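Local coordinates for five-membered-cyclitol-phosphate synthase (Streptomyces citricolor, PDB 6K96), which binds nicotinamide-adenine-dinucleotide and a sodium ion through a Rossmann-type domain and belongs to the myo-inositol-1-phosphate synthase family, at residues 14-19 with 74-79; 99-104 with 140-145; 125-130 with 302-307. All coordinates share one frame; numbering follows the deposited sequence.

Contact 1 of 3, residues 14-19 with 74-79; sequences NNISAL and DAVLAE. With NA (sodium ion), chain H; NAD (nicotinamide-adenine-dinucleotide), chain G.
Ile16 and Val76 meet through single methyl groups, CG2 of Ile16 lying 4.0 Å from CG1 of Val76, with the two side chains crossing at about a right angle. The next residue, Ser17, passes close to the main chain of the other segment, its CB 3.7 Å from Val76 O. A small residue suits this place, because the CA atoms of Ser17 and Val76 are just 5.0 Å apart. The serine hydroxyl is turned along its own helix and hydrogen-bonds to Gln21.

The N-terminal turn of this helix follows the glycine-rich loop (Gly-x-Gly) of a Rossmann fold and holds the pyrophosphate. Asn14 N donates to NAD O2A at 2.9 Å and 164°, and the next amide, Asn15 N, reaches O1N on the second phosphate as straight, at 162°. The helix dipole would add to the attraction for these negative oxygens.

Asn15 can be followed from root to tip. Its CB rests against NAD O1N. CG, 3.0 Å from NAD O1N, stands anti to the carbonyl carbon (chi1 -68°), which keeps the amide on the backbone N side, alongside that oxygen. OD1, also close to O1N, binds the sodium ion at 2.4 Å, while ND2 lies 3.1 Å from NAD O5D and close to the ribose oxygen O4D. Asparagine probably fits here because its neutral oxygen binds the metal without setting a carboxylate charge beside O1N. NAD O2N, NAD O7N and Ser293 OG also bind the sodium, so the ion ties the pyrophosphate to the nicotinamide carboxamide.

Ile16 is also packed on Phe57 of strand 55-62 and Val9 of strand 5-10, while Asn15 and Ala18 face helix 292-313; the helix start is thus wedged between the parallel sheet, that long helix and the 74-79 turn.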
# COMPACT_ATOMS: atom_id res chain seq x y z
N ASN B 14 12.76 26.18 4.24
CA ASN B 14 11.65 25.56 3.48
C ASN B 14 10.34 26.24 3.90
O ASN B 14 9.60 26.64 3.00
CB ASN B 14 11.73 24.05 3.62
CG ASN B 14 12.82 23.50 2.75
OD1 ASN B 14 13.19 24.14 1.76
ND2 ASN B 14 13.33 22.33 3.08
N ASN B 15 10.11 26.47 5.20
CA ASN B 15 8.82 27.02 5.70
C ASN B 15 8.51 28.39 5.02
O ASN B 15 7.30 28.70 4.75
CB ASN B 15 8.78 27.06 7.21
CG ASN B 15 8.75 25.70 7.91
OD1 ASN B 15 8.84 24.64 7.27
ND2 ASN B 15 8.62 25.72 9.24
N ILE B 16 9.51 29.21 4.78
CA ILE B 16 9.32 30.61 4.28
C ILE B 16 9.30 30.56 2.76
O ILE B 16 8.63 31.38 2.15
CB ILE B 16 10.43 31.56 4.76
CG1 ILE B 16 10.65 31.51 6.27
CG2 ILE B 16 10.13 32.97 4.27
CD1 ILE B 16 9.41 31.83 7.05
N SER B 17 10.00 29.61 2.15
CA SER B 17 9.85 29.34 0.69
C SER B 17 8.39 29.06 0.41
O SER B 17 7.84 29.72 -0.46
CB SER B 17 10.69 28.20 0.23
OG SER B 17 10.43 27.92 -1.12
N ALA B 18 7.81 28.18 1.22
CA ALA B 18 6.41 27.75 1.16
C ALA B 18 5.47 28.92 1.42
O ALA B 18 4.53 29.08 0.65
CB ALA B 18 6.18 26.60 2.10
N LEU B 19 5.73 29.74 2.42
CA LEU B 19 4.82 30.83 2.81
C LEU B 19 4.80 31.94 1.76
O LEU B 19 3.72 32.50 1.49
CB LEU B 19 5.26 31.41 4.16
CG LEU B 19 4.27 32.40 4.74
CD1 LEU B 19 3.07 31.68 5.29
CD2 LEU B 19 4.92 33.22 5.82
N ASP B 74 15.55 35.84 -3.77
CA ASP B 74 16.54 34.85 -4.27
C ASP B 74 16.93 33.88 -3.15
O ASP B 74 17.03 32.66 -3.44
CB ASP B 74 17.79 35.54 -4.85
CG ASP B 74 17.56 36.28 -6.17
OD1 ASP B 74 16.91 35.70 -7.09
OD2 ASP B 74 18.06 37.42 -6.28
N ALA B 75 17.13 34.43 -1.95
CA ALA B 75 17.46 33.73 -0.68
C ALA B 75 16.46 32.60 -0.37
O ALA B 75 16.94 31.53 0.10
CB ALA B 75 17.49 34.74 0.47
N VAL B 76 15.15 32.84 -0.54
CA VAL B 76 14.08 31.85 -0.20
C VAL B 76 14.26 30.63 -1.11
O VAL B 76 14.03 29.51 -0.62
CB VAL B 76 12.65 32.40 -0.28
CG1 VAL B 76 12.25 33.20 0.94
CG2 VAL B 76 12.42 33.20 -1.54
N LEU B 77 14.69 30.81 -2.35
CA LEU B 77 14.80 29.67 -3.29
C LEU B 77 16.19 29.06 -3.17
O LEU B 77 16.37 27.95 -3.68
CB LEU B 77 14.50 30.12 -4.71
CG LEU B 77 13.30 31.04 -4.83
CD1 LEU B 77 13.12 31.55 -6.25
CD2 LEU B 77 12.04 30.34 -4.34
N ALA B 78 17.08 29.73 -2.46
CA ALA B 78 18.53 29.43 -2.45
C ALA B 78 18.79 28.15 -1.67
O ALA B 78 18.20 27.93 -0.58
CB ALA B 78 19.30 30.60 -1.87
N GLU B 79 19.69 27.35 -2.23
CA GLU B 79 20.27 26.14 -1.61
C GLU B 79 20.55 26.38 -0.13
O GLU B 79 20.99 27.47 0.22
CB GLU B 79 21.56 25.82 -2.33
CG GLU B 79 21.98 24.38 -2.16
CD GLU B 79 21.29 23.48 -3.16
OE1 GLU B 79 20.95 23.99 -4.27
OE2 GLU B 79 21.09 22.28 -2.83
NA NA H . 9.72 22.41 6.96
PA NAD G . 14.88 24.88 7.45
O1A NAD G . 16.01 24.02 7.88
O2A NAD G . 14.48 24.75 6.01
O5B NAD G . 15.02 26.40 7.85
C5B NAD G . 16.02 26.67 8.85
C4B NAD G . 16.68 27.99 8.53
O4B NAD G . 17.29 28.62 9.70
C3B NAD G . 17.82 27.85 7.51
O3B NAD G . 17.71 28.92 6.57
C2B NAD G . 19.06 28.05 8.39
O2B NAD G . 20.08 28.35 7.49
C1B NAD G . 18.53 29.18 9.28
N9A NAD G . 19.29 29.51 10.47
C8A NAD G . 20.06 28.62 11.17
N7A NAD G . 20.58 29.14 12.26
C5A NAD G . 20.08 30.43 12.31
C6A NAD G . 20.27 31.47 13.25
N6A NAD G . 21.00 31.32 14.35
N1A NAD G . 19.61 32.64 13.04
C2A NAD G . 18.87 32.75 11.92
N3A NAD G . 18.64 31.85 10.97
C4A NAD G . 19.27 30.68 11.22
O3 NAD G . 13.63 24.49 8.35
PN NAD G . 12.06 24.50 7.98
O1N NAD G . 11.73 25.84 7.46
O2N NAD G . 11.88 23.23 7.20
O5D NAD G . 11.42 24.34 9.45
C5D NAD G . 11.71 25.41 10.44
C4D NAD G . 11.34 24.94 11.81
O4D NAD G . 9.92 24.69 11.92
C3D NAD G . 12.05 23.63 12.20
O3D NAD G . 12.37 23.71 13.57
C2D NAD G . 10.93 22.60 12.09
O2D NAD G . 11.01 21.47 12.94
C1D NAD G . 9.73 23.41 12.55
N1N NAD G . 8.46 22.72 12.15
C2N NAD G . 8.30 22.30 10.79
C3N NAD G . 7.24 21.49 10.40
C7N NAD G . 7.12 21.12 8.94
O7N NAD G . 7.87 21.63 8.12
N7N NAD G . 6.19 20.23 8.59
C4N NAD G . 6.36 21.08 11.40
C5N NAD G . 6.42 21.64 12.67
C6N NAD G . 7.52 22.38 13.05

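Contact 2 of 3, residues 99-104 with 140-145; sequences AGLTEE and AIAYAR. With NAD (nicotinamide-adenine-dinucleotide), chain G.
Leu101 and Tyr143 are joined by a hydrogen bond and a CH-pi contact, at the adenine end of the Rossmann-fold cofactor site. Leu101 N donates to Tyr143 OH at 2.9 Å, with an N-H...O angle of 157°. The leucine side chain then runs back past the tyrosine in the opposite direction, and its CD1 arrives over the middle of the ring, 4.0 Å from the centroid and 10° off the ring normal, squarely on the face. Leucine suits the place: its backbone N holds the phenol oxygen while its side chain is long enough to carry CD1 back over the ring centre.

The adenine completes this first shell. NAD N6A donates to Leu101 O at 3.2 Å, and NAD N1A lies 3.0 Å from Tyr143 OH. One residue thus reads the exocyclic amine with its carbonyl while holding, with its N-H, the phenol that faces the ring nitrogen. Gly100, lacking a side chain, lets that phenol oxygen, Tyr143 OH, come within 3.3 Å of its CA, and glycine suits so narrow a spot.

Tyr143 leaves helix 137-149 with CG beside its backbone N (chi1 -76°), a torsion that lets OH end beside Leu101 N and NAD N1A. Further out, Leu128 and Tyr130 of strand 127-130 and Phe154 of strand 153-156 pack against the tyrosine, and Ile116 of helix 111-122 touches both it and Leu101. Gly100 shares a backbone hydrogen bond with Asp62, whose OD1 itself binds the dinucleotide. The position of Leu101 is also set from the helix by Ala142, one residue before Tyr143, which meets the same leucine methyl: its CB is 3.7 Å from Leu101 CD1.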
# COMPACT_ATOMS: atom_id res chain seq x y z
N ALA B 99 22.27 39.55 8.59
CA ALA B 99 22.92 38.52 9.43
C ALA B 99 22.10 38.28 10.70
O ALA B 99 21.64 39.25 11.30
CB ALA B 99 24.30 39.01 9.78
N GLY B 100 21.94 37.03 11.11
CA GLY B 100 21.23 36.70 12.36
C GLY B 100 22.15 36.80 13.57
O GLY B 100 23.29 37.22 13.40
N LEU B 101 21.63 36.41 14.73
CA LEU B 101 22.37 36.20 16.01
C LEU B 101 23.04 34.84 15.97
O LEU B 101 22.32 33.85 15.84
CB LEU B 101 21.42 36.18 17.21
CG LEU B 101 20.54 37.41 17.43
CD1 LEU B 101 19.44 37.11 18.45
CD2 LEU B 101 21.36 38.59 17.88
N THR B 102 24.36 34.79 16.16
CA THR B 102 25.10 33.56 16.52
C THR B 102 25.07 33.41 18.05
O THR B 102 24.78 34.41 18.71
CB THR B 102 26.54 33.63 16.02
OG1 THR B 102 27.09 34.50 17.02
CG2 THR B 102 26.63 34.11 14.58
N GLU B 103 25.32 32.21 18.59
CA GLU B 103 25.11 31.88 20.03
C GLU B 103 25.81 32.93 20.93
O GLU B 103 25.21 33.29 21.97
CB GLU B 103 25.59 30.45 20.33
CG GLU B 103 25.27 29.96 21.74
CD GLU B 103 25.39 28.46 22.00
OE1 GLU B 103 25.65 27.72 21.03
OE2 GLU B 103 25.17 28.04 23.16
N GLU B 104 27.00 33.43 20.57
CA GLU B 104 27.76 34.44 21.38
C GLU B 104 27.06 35.80 21.38
O GLU B 104 27.16 36.50 22.37
CB GLU B 104 29.23 34.60 20.97
CG GLU B 104 29.57 34.22 19.55
CD GLU B 104 30.02 32.78 19.37
OE1 GLU B 104 31.24 32.58 19.16
OE2 GLU B 104 29.14 31.86 19.46
N ALA B 140 15.73 30.98 20.28
CA ALA B 140 14.28 31.16 20.53
C ALA B 140 14.12 32.22 21.64
O ALA B 140 13.38 33.20 21.45
CB ALA B 140 13.69 29.82 20.90
N ILE B 141 14.86 32.09 22.75
CA ILE B 141 14.81 33.11 23.84
C ILE B 141 15.26 34.46 23.27
O ILE B 141 14.58 35.45 23.51
CB ILE B 141 15.68 32.65 25.04
CG1 ILE B 141 14.89 31.79 26.03
CG2 ILE B 141 16.34 33.84 25.73
CD1 ILE B 141 13.62 32.45 26.49
N ALA B 142 16.38 34.48 22.54
CA ALA B 142 17.09 35.70 22.08
C ALA B 142 16.20 36.44 21.09
O ALA B 142 15.88 37.59 21.39
CB ALA B 142 18.44 35.37 21.50
N TYR B 143 15.81 35.82 19.98
CA TYR B 143 14.89 36.46 19.00
C TYR B 143 13.61 36.91 19.71
O TYR B 143 13.01 37.91 19.29
CB TYR B 143 14.56 35.53 17.82
CG TYR B 143 15.70 35.45 16.84
CD1 TYR B 143 15.91 36.46 15.93
CD2 TYR B 143 16.60 34.42 16.90
CE1 TYR B 143 16.99 36.44 15.06
CE2 TYR B 143 17.70 34.39 16.06
CZ TYR B 143 17.90 35.40 15.15
OH TYR B 143 18.95 35.32 14.29
N ALA B 144 13.21 36.22 20.76
CA ALA B 144 11.96 36.56 21.49
C ALA B 144 12.17 37.86 22.30
O ALA B 144 11.28 38.73 22.33
CB ALA B 144 11.51 35.36 22.31
N ARG B 145 13.31 38.04 22.94
CA ARG B 145 13.55 39.27 23.75
C ARG B 145 13.80 40.43 22.79
O ARG B 145 13.33 41.54 23.06
CB ARG B 145 14.65 38.99 24.78
CG ARG B 145 14.26 37.84 25.69
CD ARG B 145 14.85 37.93 27.08
NE ARG B 145 16.20 37.38 27.15
CZ ARG B 145 17.01 37.54 28.19
NH1 ARG B 145 16.61 38.24 29.24
NH2 ARG B 145 18.21 36.99 28.18
PA NAD G . 14.88 24.88 7.45
O1A NAD G . 16.01 24.02 7.88
O2A NAD G . 14.48 24.75 6.01
O5B NAD G . 15.02 26.40 7.85
C5B NAD G . 16.02 26.67 8.85
C4B NAD G . 16.68 27.99 8.53
O4B NAD G . 17.29 28.62 9.70
C3B NAD G . 17.82 27.85 7.51
O3B NAD G . 17.71 28.92 6.57
C2B NAD G . 19.06 28.05 8.39
O2B NAD G . 20.08 28.35 7.49
C1B NAD G . 18.53 29.18 9.28
N9A NAD G . 19.29 29.51 10.47
C8A NAD G . 20.06 28.62 11.17
N7A NAD G . 20.58 29.14 12.26
C5A NAD G . 20.08 30.43 12.31
C6A NAD G . 20.27 31.47 13.25
N6A NAD G . 21.00 31.32 14.35
N1A NAD G . 19.61 32.64 13.04
C2A NAD G . 18.87 32.75 11.92
N3A NAD G . 18.64 31.85 10.97
C4A NAD G . 19.27 30.68 11.22
O3 NAD G . 13.63 24.49 8.35
PN NAD G . 12.06 24.50 7.98
O1N NAD G . 11.73 25.84 7.46
O2N NAD G . 11.88 23.23 7.20
O5D NAD G . 11.42 24.34 9.45
C5D NAD G . 11.71 25.41 10.44
C4D NAD G . 11.34 24.94 11.81
O4D NAD G . 9.92 24.69 11.92
C3D NAD G . 12.05 23.63 12.20
O3D NAD G . 12.37 23.71 13.57
C2D NAD G . 10.93 22.60 12.09
O2D NAD G . 11.01 21.47 12.94
C1D NAD G . 9.73 23.41 12.55
N1N NAD G . 8.46 22.72 12.15
C2N NAD G . 8.30 22.30 10.79
C3N NAD G . 7.24 21.49 10.40
C7N NAD G . 7.12 21.12 8.94
O7N NAD G . 7.87 21.63 8.12
N7N NAD G . 6.19 20.23 8.59
C4N NAD G . 6.36 21.08 11.40
C5N NAD G . 6.42 21.64 12.67
C6N NAD G . 7.52 22.38 13.05

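Contact 3 of 3, residues 125-130 with 302-307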
# COMPACT_ATOMS: atom_id res chain seq x y z
N ALA B 125 8.05 46.14 11.35
CA ALA B 125 7.51 44.77 11.43
C ALA B 125 6.43 44.71 12.52
O ALA B 125 6.46 45.53 13.47
CB ALA B 125 8.64 43.81 11.68
N GLU B 126 5.47 43.83 12.34
CA GLU B 126 4.35 43.63 13.29
C GLU B 126 4.54 42.29 13.97
O GLU B 126 4.20 42.17 15.17
CB GLU B 126 3.01 43.63 12.58
CG GLU B 126 2.53 44.99 12.11
CD GLU B 126 1.08 44.96 11.64
OE1 GLU B 126 0.85 44.62 10.44
OE2 GLU B 126 0.19 45.24 12.45
N VAL B 127 5.09 41.34 13.22
CA VAL B 127 5.24 39.92 13.64
C VAL B 127 6.66 39.52 13.29
O VAL B 127 7.09 39.75 12.14
CB VAL B 127 4.21 39.02 12.93
CG1 VAL B 127 4.38 37.57 13.33
CG2 VAL B 127 2.78 39.47 13.14
N LEU B 128 7.35 38.89 14.22
CA LEU B 128 8.60 38.16 13.92
C LEU B 128 8.28 36.68 13.98
O LEU B 128 7.79 36.23 15.01
CB LEU B 128 9.70 38.53 14.91
CG LEU B 128 10.96 37.71 14.69
CD1 LEU B 128 11.63 38.09 13.41
CD2 LEU B 128 11.92 37.85 15.83
N LEU B 129 8.45 35.98 12.85
CA LEU B 129 8.29 34.50 12.73
C LEU B 129 9.65 33.83 12.99
O LEU B 129 10.61 33.97 12.16
CB LEU B 129 7.78 34.17 11.32
CG LEU B 129 7.56 32.68 11.04
CD1 LEU B 129 6.48 32.11 11.95
CD2 LEU B 129 7.21 32.47 9.58
N TYR B 130 9.73 33.10 14.09
CA TYR B 130 10.92 32.33 14.45
C TYR B 130 10.87 30.98 13.76
O TYR B 130 10.02 30.14 14.15
CB TYR B 130 10.97 32.17 15.97
CG TYR B 130 12.14 31.36 16.46
CD1 TYR B 130 13.41 31.90 16.49
CD2 TYR B 130 11.98 30.04 16.87
CE1 TYR B 130 14.50 31.17 16.95
CE2 TYR B 130 13.06 29.30 17.32
CZ TYR B 130 14.33 29.87 17.38
OH TYR B 130 15.39 29.16 17.85
N ASP B 302 -2.27 30.86 9.60
CA ASP B 302 -3.20 31.00 10.75
C ASP B 302 -2.49 31.82 11.86
O ASP B 302 -2.91 32.95 12.09
CB ASP B 302 -3.61 29.59 11.22
CG ASP B 302 -4.97 29.13 10.73
OD1 ASP B 302 -5.94 29.51 11.38
OD2 ASP B 302 -5.07 28.38 9.72
N LEU B 303 -1.39 31.31 12.43
CA LEU B 303 -0.70 31.92 13.60
C LEU B 303 -0.25 33.36 13.29
O LEU B 303 -0.42 34.21 14.17
CB LEU B 303 0.50 31.05 14.01
CG LEU B 303 0.17 29.64 14.50
CD1 LEU B 303 1.44 28.96 14.95
CD2 LEU B 303 -0.84 29.66 15.63
N ILE B 304 0.35 33.63 12.14
CA ILE B 304 0.89 35.01 11.89
C ILE B 304 -0.27 35.99 11.82
O ILE B 304 -0.08 37.16 12.18
CB ILE B 304 1.78 35.15 10.65
CG1 ILE B 304 1.06 34.69 9.39
CG2 ILE B 304 3.11 34.46 10.87
CD1 ILE B 304 1.94 34.71 8.17
N ARG B 305 -1.44 35.56 11.35
CA ARG B 305 -2.60 36.48 11.26
C ARG B 305 -3.19 36.58 12.67
O ARG B 305 -3.71 37.69 13.00
CB ARG B 305 -3.66 36.02 10.26
CG ARG B 305 -3.33 36.22 8.79
CD ARG B 305 -3.69 35.00 7.96
NE ARG B 305 -5.07 34.82 7.53
CZ ARG B 305 -5.67 33.64 7.29
NH1 ARG B 305 -5.06 32.48 7.45
NH2 ARG B 305 -6.90 33.61 6.88
N ILE B 306 -3.15 35.50 13.46
CA ILE B 306 -3.69 35.57 14.84
C ILE B 306 -2.86 36.62 15.56
O ILE B 306 -3.45 37.50 16.22
CB ILE B 306 -3.70 34.22 15.56
CG1 ILE B 306 -4.54 33.17 14.85
CG2 ILE B 306 -4.22 34.42 16.97
CD1 ILE B 306 -4.25 31.75 15.34
N ALA B 307 -1.55 36.56 15.33
CA ALA B 307 -0.50 37.47 15.86
C ALA B 307 -0.83 38.91 15.51
O ALA B 307 -1.09 39.70 16.44
CB ALA B 307 0.84 37.06 15.29
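On the face of the parallel sheet covered by helix 292-313, Val127 of strand 127-130 packs against Ile304 and Ala307. Both methyls of the valine flank the alanine: CG2 of Val127 lies 3.8 Å from Ala307 CB, and CG1 of Val127 lies 4.1 Å from it. CG2 also nears the main-chain Ile304 O, while CG1, anti to the backbone N (chi1 179°), approaches Ile304 CG2 at 4.2 Å. The side chains of Val127 and Ile304 cross at about a right angle. Two residues along the strand, and hence on the same face, Leu129 brings CD1 to the same methyl, Ile304 CG2.

In this Rossmann domain the strand is central, with helix 292-313 over one face and helix 137-149 over the other, so apolar branched residues suit it on both; Leu128 points to the second. Helix 292-313 runs nearly antiparallel to the strand, at 151°, with the short axes 9.1 Å apart at their closest. Alanine at 307, one turn after Ile304, lets the helix come in where the valine stands; the CA atoms of Val127 and Ala307 are the nearest pair. Just before the strand, Glu126 forms a salt bridge with Arg312 of the same helix.

From the N terminus, contact 1 closes the first loop: the chain leaves helix 14-31, builds strand 55-62 and comes back at the end of helix 72-75, in series with both other contacts. Contact 2 opens later, from the end of strand 98-99, and closes on helix 137-149. Contact 3 starts inside that loop, at strand 127-130, and closes far along the chain on helix 292-313, after the mixed sheet, so contacts 2 and 3 cross; they share the consecutive unit of strand 127-130 and helix 137-149. Ile16 and Leu19 of contact 1 pack on Leu129 and Ile304 of contact 3. Contacts 1 and 2 both touch NAD, at its pyrophosphate and its adenine; contact 3 does not.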